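Local coordinates for colicin-B (Escherichia coli, PDB 1RH1), which forms channels in the cytoplasmic membrane of Escherichia coli and related bacteria, depolarizing it and dissipating the energy of the cell, at residues M142-P154 with G162-L174. Sequence-based numbering, arbitrary orientation.
Sequences MVTQQLEQVTDIP and GNNVPVKYRLTDL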
ATOM      1  N   MET A 142      15.817  21.213   7.239  1.00  2.00           N
ATOM      2  CA  MET A 142      15.424  21.357   5.865  1.00  2.00           C
ATOM      3  C   MET A 142      16.542  20.905   4.958  1.00  2.00           C
ATOM      4  O   MET A 142      17.720  21.119   5.228  1.00  2.00           O
ATOM      5  CB  MET A 142      15.060  22.812   5.590  1.00  2.44           C
ATOM      6  CG  MET A 142      13.784  23.257   6.279  1.00  2.53           C
ATOM      7  SD  MET A 142      13.272  24.964   6.006  1.00  2.00           S
ATOM      8  CE  MET A 142      11.771  24.817   6.900  1.00  2.00           C
ATOM      9  N   VAL A 143      16.139  20.242   3.871  1.00  4.77           N
ATOM     10  CA  VAL A 143      17.041  19.727   2.839  1.00  5.96           C
ATOM     11  C   VAL A 143      16.517  20.217   1.516  1.00  6.11           C
ATOM     12  O   VAL A 143      15.316  20.271   1.264  1.00  7.45           O
ATOM     13  CB  VAL A 143      17.088  18.198   2.672  1.00  5.26           C
ATOM     14  CG1 VAL A 143      18.527  17.828   2.383  1.00  4.34           C
ATOM     15  CG2 VAL A 143      16.559  17.458   3.893  1.00 12.85           C
ATOM     16  N   THR A 144      17.443  20.520   0.632  1.00  7.41           N
ATOM     17  CA  THR A 144      17.092  21.095  -0.643  1.00  7.79           C
ATOM     18  C   THR A 144      17.656  20.295  -1.789  1.00  5.72           C
ATOM     19  O   THR A 144      18.666  19.606  -1.650  1.00  8.64           O
ATOM     20  CB  THR A 144      17.590  22.548  -0.492  1.00 10.64           C
ATOM     21  OG1 THR A 144      16.355  23.189  -0.211  1.00 13.28           O
ATOM     22  CG2 THR A 144      18.315  23.228  -1.630  1.00  9.05           C
ATOM     23  N   GLN A 145      16.935  20.330  -2.908  1.00  4.89           N
ATOM     24  CA  GLN A 145      17.353  19.712  -4.160  1.00  2.91           C
ATOM     25  C   GLN A 145      16.877  20.487  -5.384  1.00  4.10           C
ATOM     26  O   GLN A 145      15.721  20.911  -5.452  1.00  3.92           O
ATOM     27  CB  GLN A 145      16.795  18.327  -4.332  1.00  4.26           C
ATOM     28  CG  GLN A 145      17.277  17.200  -3.470  1.00  6.15           C
ATOM     29  CD  GLN A 145      18.593  16.618  -3.912  1.00  7.04           C
ATOM     30  OE1 GLN A 145      19.642  17.191  -3.658  1.00  9.61           O
ATOM     31  NE2 GLN A 145      18.565  15.460  -4.560  1.00  9.60           N
ATOM     32  N   GLN A 146      17.735  20.664  -6.391  1.00  2.00           N
ATOM     33  CA  GLN A 146      17.329  21.235  -7.673  1.00  6.34           C
ATOM     34  C   GLN A 146      16.225  20.395  -8.345  1.00  3.65           C
ATOM     35  O   GLN A 146      16.195  19.179  -8.124  1.00  3.09           O
ATOM     36  CB  GLN A 146      18.541  21.303  -8.570  1.00  6.57           C
ATOM     37  CG  GLN A 146      19.564  22.334  -8.137  1.00 10.33           C
ATOM     38  CD  GLN A 146      20.919  22.101  -8.785  1.00 15.20           C
ATOM     39  OE1 GLN A 146      21.510  22.966  -9.437  1.00 14.72           O
ATOM     40  NE2 GLN A 146      21.450  20.893  -8.583  1.00 22.94           N
ATOM     41  N   LEU A 147      15.324  20.983  -9.168  1.00  6.11           N
ATOM     42  CA  LEU A 147      14.184  20.258  -9.730  1.00  4.66           C
ATOM     43  C   LEU A 147      14.529  18.942 -10.402  1.00  9.03           C
ATOM     44  O   LEU A 147      13.985  17.873 -10.098  1.00  9.63           O
ATOM     45  CB  LEU A 147      13.443  21.079 -10.770  1.00  2.00           C
ATOM     46  CG  LEU A 147      12.164  20.412 -11.287  1.00  2.00           C
ATOM     47  CD1 LEU A 147      11.076  20.560 -10.256  1.00  2.00           C
ATOM     48  CD2 LEU A 147      11.708  21.038 -12.573  1.00  2.83           C
ATOM     49  N   GLU A 148      15.509  19.068 -11.293  1.00 10.10           N
ATOM     50  CA  GLU A 148      15.988  17.952 -12.061  1.00  9.48           C
ATOM     51  C   GLU A 148      16.574  16.855 -11.223  1.00  6.28           C
ATOM     52  O   GLU A 148      16.448  15.731 -11.675  1.00 11.50           O
ATOM     53  CB  GLU A 148      17.023  18.410 -13.088  1.00 14.40           C
ATOM     54  CG  GLU A 148      18.123  19.392 -12.678  1.00 24.72           C
ATOM     55  CD  GLU A 148      17.777  20.894 -12.665  1.00 34.66           C
ATOM     56  OE1 GLU A 148      18.644  21.681 -12.256  1.00 37.03           O
ATOM     57  OE2 GLU A 148      16.671  21.291 -13.068  1.00 40.87           O
ATOM     58  N   GLN A 149      17.155  17.072 -10.036  1.00  5.39           N
ATOM     59  CA  GLN A 149      17.652  15.964  -9.227  1.00  5.13           C
ATOM     60  C   GLN A 149      16.554  15.097  -8.635  1.00  3.17           C
ATOM     61  O   GLN A 149      16.857  13.969  -8.246  1.00  7.25           O
ATOM     62  CB  GLN A 149      18.486  16.428  -8.054  1.00  8.29           C
ATOM     63  CG  GLN A 149      19.788  17.109  -8.401  1.00 12.16           C
ATOM     64  CD  GLN A 149      20.500  17.701  -7.183  1.00 13.12           C
ATOM     65  OE1 GLN A 149      20.183  18.781  -6.672  1.00  7.50           O
ATOM     66  NE2 GLN A 149      21.516  16.976  -6.715  1.00 16.49           N
ATOM     67  N   VAL A 150      15.291  15.552  -8.524  1.00  5.14           N
ATOM     68  CA  VAL A 150      14.221  14.710  -7.972  1.00  2.78           C
ATOM     69  C   VAL A 150      13.185  14.319  -8.998  1.00  3.73           C
ATOM     70  O   VAL A 150      12.347  13.470  -8.699  1.00  4.04           O
ATOM     71  CB  VAL A 150      13.445  15.377  -6.816  1.00  2.00           C
ATOM     72  CG1 VAL A 150      14.462  15.782  -5.801  1.00  2.00           C
ATOM     73  CG2 VAL A 150      12.675  16.609  -7.222  1.00  2.00           C
ATOM     74  N   THR A 151      13.210  14.940 -10.186  1.00  2.49           N
ATOM     75  CA  THR A 151      12.254  14.643 -11.236  1.00  2.00           C
ATOM     76  C   THR A 151      12.729  15.050 -12.625  1.00  4.90           C
ATOM     77  O   THR A 151      13.500  16.004 -12.766  1.00  2.00           O
ATOM     78  CB  THR A 151      10.938  15.339 -10.850  1.00  2.00           C
ATOM     79  OG1 THR A 151       9.984  14.989 -11.833  1.00  2.00           O
ATOM     80  CG2 THR A 151      11.076  16.837 -10.734  1.00  3.45           C
ATOM     81  N   ASP A 152      12.265  14.277 -13.642  1.00  8.22           N
ATOM     82  CA  ASP A 152      12.532  14.512 -15.081  1.00  9.30           C
ATOM     83  C   ASP A 152      11.593  15.403 -15.906  1.00 10.94           C
ATOM     84  O   ASP A 152      11.796  15.596 -17.116  1.00 10.39           O
ATOM     85  CB  ASP A 152      12.622  13.187 -15.831  1.00  9.38           C
ATOM     86  CG  ASP A 152      13.956  12.487 -15.655  1.00 14.34           C
ATOM     87  OD1 ASP A 152      14.001  11.281 -15.907  1.00 14.87           O
ATOM     88  OD2 ASP A 152      14.943  13.137 -15.279  1.00 16.53           O
ATOM     89  N   ILE A 153      10.549  15.931 -15.231  1.00  9.16           N
ATOM     90  CA  ILE A 153       9.563  16.858 -15.767  1.00  5.25           C
ATOM     91  C   ILE A 153      10.241  18.213 -15.812  1.00  3.89           C
ATOM     92  O   ILE A 153      10.876  18.666 -14.849  1.00  2.00           O
ATOM     93  CB  ILE A 153       8.310  16.859 -14.842  1.00  3.78           C
ATOM     94  CG1 ILE A 153       7.603  15.524 -15.081  1.00  2.00           C
ATOM     95  CG2 ILE A 153       7.440  18.095 -15.046  1.00  2.00           C
ATOM     96  CD1 ILE A 153       6.079  15.517 -14.978  1.00  2.00           C
ATOM     97  N   PRO A 154      10.172  18.875 -16.969  1.00  6.21           N
ATOM     98  CA  PRO A 154      10.776  20.186 -17.156  1.00  6.24           C
ATOM     99  C   PRO A 154      10.072  21.188 -16.258  1.00  5.96           C
ATOM    100  O   PRO A 154       8.862  21.088 -16.016  1.00  8.02           O
ATOM    101  CB  PRO A 154      10.599  20.458 -18.635  1.00  6.57           C
ATOM    102  CG  PRO A 154      10.436  19.091 -19.250  1.00  2.82           C
ATOM    103  CD  PRO A 154       9.576  18.392 -18.212  1.00  5.77           C
ATOM    104  N   GLY A 162      -0.723  23.828  -6.307  1.00  9.70           N
ATOM    105  CA  GLY A 162      -1.873  23.143  -5.759  1.00 11.00           C
ATOM    106  C   GLY A 162      -2.181  21.884  -6.547  1.00 10.06           C
ATOM    107  O   GLY A 162      -3.337  21.498  -6.679  1.00 16.56           O
ATOM    108  N   ASN A 163      -1.154  21.261  -7.120  1.00  9.87           N
ATOM    109  CA  ASN A 163      -1.263  19.984  -7.790  1.00 10.21           C
ATOM    110  C   ASN A 163       0.033  19.239  -7.574  1.00  9.91           C
ATOM    111  O   ASN A 163       1.098  19.824  -7.350  1.00 10.51           O
ATOM    112  CB  ASN A 163      -1.471  20.131  -9.283  1.00 11.72           C
ATOM    113  CG  ASN A 163      -2.857  20.622  -9.661  1.00 15.46           C
ATOM    114  OD1 ASN A 163      -3.790  19.848  -9.884  1.00 15.15           O
ATOM    115  ND2 ASN A 163      -3.005  21.947  -9.717  1.00 22.23           N
ATOM    116  N   ASN A 164      -0.088  17.913  -7.624  1.00  8.08           N
ATOM    117  CA  ASN A 164       1.061  17.056  -7.426  1.00  8.62           C
ATOM    118  C   ASN A 164       1.789  16.777  -8.722  1.00  9.67           C
ATOM    119  O   ASN A 164       1.174  16.497  -9.751  1.00 13.80           O
ATOM    120  CB  ASN A 164       0.626  15.746  -6.809  1.00 10.79           C
ATOM    121  CG  ASN A 164       0.026  15.842  -5.406  1.00 14.37           C
ATOM    122  OD1 ASN A 164      -0.720  14.959  -4.993  1.00 18.25           O
ATOM    123  ND2 ASN A 164       0.274  16.860  -4.592  1.00 12.02           N
ATOM    124  N   VAL A 165       3.108  16.918  -8.679  1.00  6.90           N
ATOM    125  CA  VAL A 165       3.942  16.598  -9.816  1.00  4.88           C
ATOM    126  C   VAL A 165       4.581  15.220  -9.624  1.00  2.00           C
ATOM    127  O   VAL A 165       5.039  14.865  -8.542  1.00  3.38           O
ATOM    128  CB  VAL A 165       4.984  17.733  -9.964  1.00  4.75           C
ATOM    129  CG1 VAL A 165       5.863  17.889  -8.745  1.00  2.00           C
ATOM    130  CG2 VAL A 165       5.868  17.413 -11.152  1.00  7.63           C
ATOM    131  N   PRO A 166       4.592  14.371 -10.648  1.00  2.00           N
ATOM    132  CA  PRO A 166       5.325  13.113 -10.666  1.00  2.00           C
ATOM    133  C   PRO A 166       6.772  13.242 -10.271  1.00  2.00           C
ATOM    134  O   PRO A 166       7.437  14.070 -10.868  1.00  2.00           O
ATOM    135  CB  PRO A 166       5.125  12.657 -12.057  1.00  2.00           C
ATOM    136  CG  PRO A 166       3.706  13.063 -12.318  1.00  2.00           C
ATOM    137  CD  PRO A 166       3.666  14.456 -11.770  1.00  2.93           C
ATOM    138  N   VAL A 167       7.296  12.530  -9.269  1.00  2.00           N
ATOM    139  CA  VAL A 167       8.722  12.611  -8.907  1.00  2.98           C
ATOM    140  C   VAL A 167       9.445  11.267  -8.984  1.00  2.00           C
ATOM    141  O   VAL A 167       8.781  10.214  -8.986  1.00  5.15           O
ATOM    142  CB  VAL A 167       8.948  13.170  -7.458  1.00  2.43           C
ATOM    143  CG1 VAL A 167       8.599  14.636  -7.397  1.00  2.00           C
ATOM    144  CG2 VAL A 167       8.086  12.436  -6.461  1.00  2.00           C
ATOM    145  N   LYS A 168      10.789  11.262  -9.061  1.00  2.00           N
ATOM    146  CA  LYS A 168      11.517   9.991  -9.064  1.00  2.18           C
ATOM    147  C   LYS A 168      12.299   9.626  -7.815  1.00  3.54           C
ATOM    148  O   LYS A 168      12.635   8.463  -7.598  1.00  6.83           O
ATOM    149  CB  LYS A 168      12.521   9.888 -10.211  1.00  2.00           C
ATOM    150  CG  LYS A 168      13.489  11.008 -10.392  1.00  2.65           C
ATOM    151  CD  LYS A 168      14.456  10.677 -11.499  1.00  2.75           C
ATOM    152  CE  LYS A 168      15.179  11.984 -11.774  1.00  5.63           C
ATOM    153  NZ  LYS A 168      16.330  11.743 -12.611  1.00  8.19           N
ATOM    154  N   TYR A 169      12.612  10.648  -7.026  1.00  5.66           N
ATOM    155  CA  TYR A 169      13.357  10.582  -5.793  1.00  2.00           C
ATOM    156  C   TYR A 169      12.659  11.545  -4.878  1.00  3.61           C
ATOM    157  O   TYR A 169      12.040  12.513  -5.313  1.00  5.02           O
ATOM    158  CB  TYR A 169      14.822  11.036  -5.979  1.00  2.00           C
ATOM    159  CG  TYR A 169      15.622   9.962  -6.699  1.00  2.66           C
ATOM    160  CD1 TYR A 169      16.107  10.172  -7.981  1.00  5.85           C
ATOM    161  CD2 TYR A 169      15.794   8.708  -6.105  1.00  7.21           C
ATOM    162  CE1 TYR A 169      16.746   9.124  -8.666  1.00  8.54           C
ATOM    163  CE2 TYR A 169      16.426   7.658  -6.778  1.00  4.31           C
ATOM    164  CZ  TYR A 169      16.901   7.865  -8.067  1.00  7.97           C
ATOM    165  OH  TYR A 169      17.484   6.811  -8.758  1.00  6.07           O
ATOM    166  N   ARG A 170      12.718  11.228  -3.593  1.00  4.57           N
ATOM    167  CA  ARG A 170      12.204  12.074  -2.544  1.00  2.00           C
ATOM    168  C   ARG A 170      13.146  12.035  -1.372  1.00  2.02           C
ATOM    169  O   ARG A 170      13.853  11.064  -1.131  1.00  3.43           O
ATOM    170  CB  ARG A 170      10.850  11.607  -2.090  1.00  2.00           C
ATOM    171  CG  ARG A 170       9.751  12.067  -3.032  1.00  5.90           C
ATOM    172  CD  ARG A 170       8.353  11.704  -2.543  1.00 10.95           C
ATOM    173  NE  ARG A 170       8.018  12.409  -1.320  1.00 11.08           N
ATOM    174  CZ  ARG A 170       7.449  11.833  -0.258  1.00 14.53           C
ATOM    175  NH1 ARG A 170       7.204  12.587   0.790  1.00 18.66           N
ATOM    176  NH2 ARG A 170       7.116  10.545  -0.189  1.00 20.56           N
ATOM    177  N   LEU A 171      13.207  13.135  -0.647  1.00  2.00           N
ATOM    178  CA  LEU A 171      14.003  13.215   0.554  1.00  2.00           C
ATOM    179  C   LEU A 171      13.079  13.342   1.765  1.00  2.00           C
ATOM    180  O   LEU A 171      12.408  14.348   1.954  1.00  4.96           O
ATOM    181  CB  LEU A 171      14.924  14.408   0.378  1.00  2.00           C
ATOM    182  CG  LEU A 171      16.327  14.198  -0.123  1.00  2.00           C
ATOM    183  CD1 LEU A 171      16.378  13.347  -1.351  1.00  2.00           C
ATOM    184  CD2 LEU A 171      16.889  15.542  -0.395  1.00  2.00           C
ATOM    185  N   THR A 172      12.950  12.298   2.578  1.00  2.00           N
ATOM    186  CA  THR A 172      12.121  12.278   3.789  1.00  5.32           C
ATOM    187  C   THR A 172      12.818  11.531   4.912  1.00  5.99           C
ATOM    188  O   THR A 172      14.037  11.387   4.854  1.00  5.83           O
ATOM    189  CB  THR A 172      10.761  11.583   3.591  1.00  8.47           C
ATOM    190  OG1 THR A 172      10.996  10.318   2.991  1.00 11.99           O
ATOM    191  CG2 THR A 172       9.822  12.418   2.764  1.00 17.89           C
ATOM    192  N   ASP A 173      12.135  11.026   5.944  1.00  2.00           N
ATOM    193  CA  ASP A 173      12.876  10.378   7.007  1.00  3.50           C
ATOM    194  C   ASP A 173      12.513   8.922   7.186  1.00  5.62           C
ATOM    195  O   ASP A 173      11.528   8.446   6.636  1.00  9.68           O
ATOM    196  CB  ASP A 173      12.700  11.194   8.317  1.00  2.00           C
ATOM    197  CG  ASP A 173      11.444  11.101   9.162  1.00  4.68           C
ATOM    198  OD1 ASP A 173      10.340  10.921   8.654  1.00  8.55           O
ATOM    199  OD2 ASP A 173      11.579  11.236  10.371  1.00  7.01           O
ATOM    200  N   LEU A 174      13.377   8.210   7.907  1.00  5.45           N
ATOM    201  CA  LEU A 174      13.315   6.770   8.070  1.00  3.50           C
ATOM    202  C   LEU A 174      13.441   6.382   9.520  1.00  3.04           C
ATOM    203  O   LEU A 174      14.502   6.517  10.150  1.00  2.00           O
ATOM    204  CB  LEU A 174      14.464   6.060   7.352  1.00  4.45           C
ATOM    205  CG  LEU A 174      14.243   5.130   6.232  1.00  2.00           C
ATOM    206  CD1 LEU A 174      15.365   4.160   6.287  1.00  2.00           C
ATOM    207  CD2 LEU A 174      12.918   4.440   6.322  1.00  2.00           C
TER
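Val150 O takes two backbone N-H groups at once, from Lys168 N at 2.7 Å and Tyr169 N at 3.3 Å. The first bond is nearly straight (161°), while Tyr169 N comes in more tilted from the carbonyl plane. This joint sits in the beta-rich N-terminal part of the colicin: the short, weakly bonded helical turn at about 147-150, following strand 139-146, packs against the corner at Lys168, where the chain passes from strand 163-167 of one sheet into strand 169-176 of another. One residue on, Thr151 adds a side-chain bond, its OG1 turned anti to N (chi1 -177°) and donating to Pro166 O, in the carbonyl plane, at 2.9 Å. Lys168 has CG wedged between its own N and carbonyl carbon (chi1 51°), which brings CG up beside Val150 O; from there the extended chain runs on to a weak salt bridge, NZ to Asp152 OD2 at 3.3 Å. Beyond it, Ile153 rests CD1 on the Pro166 ring and CG2 near Val165 CG2. On the other side of the corner, Tyr169 packs against helix 99-110. Strand 139-146 does not pair with 169-176; instead Leu171 makes the link with one methyl, CD2 lying 4.0 Å from Val143 CG1 and 3.5 Å from Gln145 CG.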